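Local coordinates for hypothetical protein TM0894 (Thermotoga maritima, PDB 1ZTC) that is a metallo-beta-lactamase-fold protein that binds two nickel ions in this crystal and is probably a metal-dependent hydrolase, by inference an endoribonuclease acting on RNA, at residues 149-154 with 173-178. Numbering follows the deposited sequence.
With NI (nickel (II) ion), chain F; NI (nickel (II) ion), chain E; PO4 (phosphate ion), chain G.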
loop_
_atom_site.group_PDB
_atom_site.type_symbol
_atom_site.label_atom_id
_atom_site.label_comp_id
_atom_site.label_asym_id
_atom_site.label_seq_id
_atom_site.Cartn_x
_atom_site.Cartn_y
_atom_site.Cartn_z
ATOM N N THR A 149 -1.334 26.479 -13.992
ATOM C CA THR A 149 -2.540 25.686 -14.068
ATOM C C THR A 149 -3.104 25.502 -12.655
ATOM O O THR A 149 -3.066 24.396 -12.115
ATOM C CB THR A 149 -2.256 24.334 -14.749
ATOM O OG1 THR A 149 -1.140 23.691 -14.116
ATOM C CG2 THR A 149 -1.902 24.519 -16.222
ATOM N N PRO A 150 -3.624 26.579 -12.068
ATOM C CA PRO A 150 -3.987 26.571 -10.632
ATOM C C PRO A 150 -5.334 25.892 -10.301
ATOM O O PRO A 150 -6.154 26.449 -9.624
ATOM C CB PRO A 150 -4.004 28.068 -10.275
ATOM C CG PRO A 150 -4.419 28.732 -11.570
ATOM C CD PRO A 150 -3.851 27.900 -12.688
ATOM N N TRP A 151 -5.558 24.692 -10.806
ATOM C CA TRP A 151 -6.834 23.983 -10.600
ATOM C C TRP A 151 -6.520 22.744 -9.789
ATOM O O TRP A 151 -6.787 21.588 -10.185
ATOM C CB TRP A 151 -7.477 23.664 -11.949
ATOM C CG TRP A 151 -7.434 24.896 -12.822
ATOM C CD1 TRP A 151 -7.983 26.114 -12.537
ATOM C CD2 TRP A 151 -6.750 25.043 -14.070
ATOM N NE1 TRP A 151 -7.702 26.993 -13.540
ATOM C CE2 TRP A 151 -6.946 26.366 -14.494
ATOM C CE3 TRP A 151 -6.006 24.174 -14.875
ATOM C CZ2 TRP A 151 -6.428 26.853 -15.687
ATOM C CZ3 TRP A 151 -5.485 24.651 -16.068
ATOM C CH2 TRP A 151 -5.686 25.983 -16.456
ATOM N N HIS A 152 -5.918 23.007 -8.645
ATOM C CA HIS A 152 -5.510 21.978 -7.697
ATOM C C HIS A 152 -4.804 22.654 -6.511
ATOM O O HIS A 152 -5.083 22.379 -5.340
ATOM C CB HIS A 152 -4.570 20.943 -8.357
ATOM C CG HIS A 152 -4.067 19.927 -7.391
ATOM N ND1 HIS A 152 -4.877 18.940 -6.876
ATOM C CD2 HIS A 152 -2.862 19.789 -6.783
ATOM C CE1 HIS A 152 -4.183 18.212 -6.017
ATOM N NE2 HIS A 152 -2.964 18.716 -5.938
ATOM N N ALA A 153 -3.886 23.565 -6.841
ATOM C CA ALA A 153 -3.203 24.397 -5.833
ATOM C C ALA A 153 -2.818 25.696 -6.520
ATOM O O ALA A 153 -2.618 25.708 -7.749
ATOM C CB ALA A 153 -1.979 23.667 -5.302
ATOM N N ARG A 154 -2.756 26.790 -5.767
ATOM C CA ARG A 154 -2.534 28.109 -6.365
ATOM C C ARG A 154 -1.216 28.187 -7.140
ATOM O O ARG A 154 -1.093 28.951 -8.098
ATOM C CB ARG A 154 -2.545 29.203 -5.297
ATOM C CG ARG A 154 -1.315 29.163 -4.342
ATOM C CD ARG A 154 -1.462 30.063 -3.122
ATOM N NE ARG A 154 -2.386 29.492 -2.143
ATOM C CZ ARG A 154 -2.721 30.067 -0.995
ATOM N NH1 ARG A 154 -2.227 31.256 -0.665
ATOM N NH2 ARG A 154 -3.569 29.448 -0.176
ATOM N N GLY A 173 0.739 17.288 -14.083
ATOM C CA GLY A 173 0.602 17.498 -12.664
ATOM C C GLY A 173 -0.794 17.082 -12.228
ATOM O O GLY A 173 -1.531 16.372 -12.953
ATOM N N ASP A 174 -1.146 17.520 -11.027
ATOM C CA ASP A 174 -2.321 17.026 -10.334
ATOM C C ASP A 174 -3.642 17.615 -10.770
ATOM O O ASP A 174 -4.665 17.315 -10.168
ATOM C CB ASP A 174 -2.135 17.233 -8.846
ATOM C CG ASP A 174 -1.464 16.043 -8.179
ATOM O OD1 ASP A 174 -1.371 14.959 -8.750
ATOM O OD2 ASP A 174 -1.084 16.179 -7.038
ATOM N N ILE A 175 -3.640 18.447 -11.810
ATOM C CA ILE A 175 -4.903 18.837 -12.408
ATOM C C ILE A 175 -5.596 17.612 -13.054
ATOM O O ILE A 175 -6.804 17.618 -13.210
ATOM C CB ILE A 175 -4.735 19.974 -13.440
ATOM C CG1 ILE A 175 -3.820 19.528 -14.576
ATOM C CG2 ILE A 175 -4.210 21.234 -12.742
ATOM C CD1 ILE A 175 -3.704 20.531 -15.700
ATOM N N THR A 176 -4.814 16.611 -13.476
ATOM C CA THR A 176 -5.331 15.329 -13.950
ATOM C C THR A 176 -4.430 14.238 -13.337
ATOM O O THR A 176 -3.413 13.864 -13.901
ATOM C CB THR A 176 -5.259 15.175 -15.482
ATOM O OG1 THR A 176 -3.932 15.491 -15.922
ATOM C CG2 THR A 176 -6.273 16.041 -16.190
ATOM N N PRO A 177 -4.780 13.772 -12.150
ATOM C CA PRO A 177 -3.851 12.886 -11.423
ATOM C C PRO A 177 -3.618 11.524 -12.067
ATOM O O PRO A 177 -2.531 10.940 -11.909
ATOM C CB PRO A 177 -4.481 12.774 -10.029
ATOM C CG PRO A 177 -5.828 13.244 -10.155
ATOM C CD PRO A 177 -5.941 14.155 -11.342
ATOM N N ASN A 178 -4.614 11.047 -12.816
ATOM C CA ASN A 178 -4.552 9.748 -13.415
ATOM C C ASN A 178 -5.418 9.670 -14.668
ATOM O O ASN A 178 -6.060 10.632 -15.047
ATOM C CB ASN A 178 -4.948 8.675 -12.388
ATOM C CG ASN A 178 -6.313 8.926 -11.782
ATOM O OD1 ASN A 178 -7.231 9.357 -12.460
ATOM N ND2 ASN A 178 -6.437 8.683 -10.490
HETATM NI NI NI F . -1.123 17.596 -5.170
HETATM NI NI NI E . -0.030 14.405 -6.307
HETATM P P PO4 G . -4.642 26.401 -2.371
HETATM O O1 PO4 G . -5.181 27.676 -1.795
HETATM O O2 PO4 G . -4.280 25.457 -1.274
HETATM O O3 PO4 G . -3.338 26.665 -3.073
HETATM O O4 PO4 G . -5.670 25.841 -3.320
HETATM O O HOH W 1 -1.749 13.761 -4.484
HETATM O O HOH W 2 -0.005 15.915 -4.325
HETATM O O HOH W 3 -2.673 16.019 -4.166
#
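His-152 and Asp-174 meet at a shared nickel ion: His-152 NE2 binds it at 2.3 Å, and Asp-174 OD2 binds both this ion and, at 2.2 Å, the second one, a bridging oxygen. The imidazole is carried to the metal by a chi1 of 176°, CG anti to the backbone N. One ring face lies against the aspartate methylene, with Asp-174 CB 3.4 Å from the ring centroid of His-152 and 12° off its normal, a CH-pi contact. Ring and carboxylate planes stand 70° apart, and the metal, rather than a direct hydrogen bond, joins the two groups. Beside the site, Ile-175 directs its CG2 methyl at the turn centred on Pro-150, 3.4 Å from Thr-149 O and 4.1 Å from Trp-151 CE3. Thr-149 OG1 is hydrogen-bonded to His-156 ND1, and His-156 NE2 accepts the N-H of Asp-174, a second-shell link between the loops. Arg-154 N and NE both donate almost straight to O3 of a phosphate probably from the crystallisation liquor. His-81 and His-83 add to the first nickel site, His-86 and His-211 to the second, with Asp-85 also assigned to it; water 2 binds both ions: the dinuclear centre of the metallo-beta-lactamase fold, with its bridging aspartate.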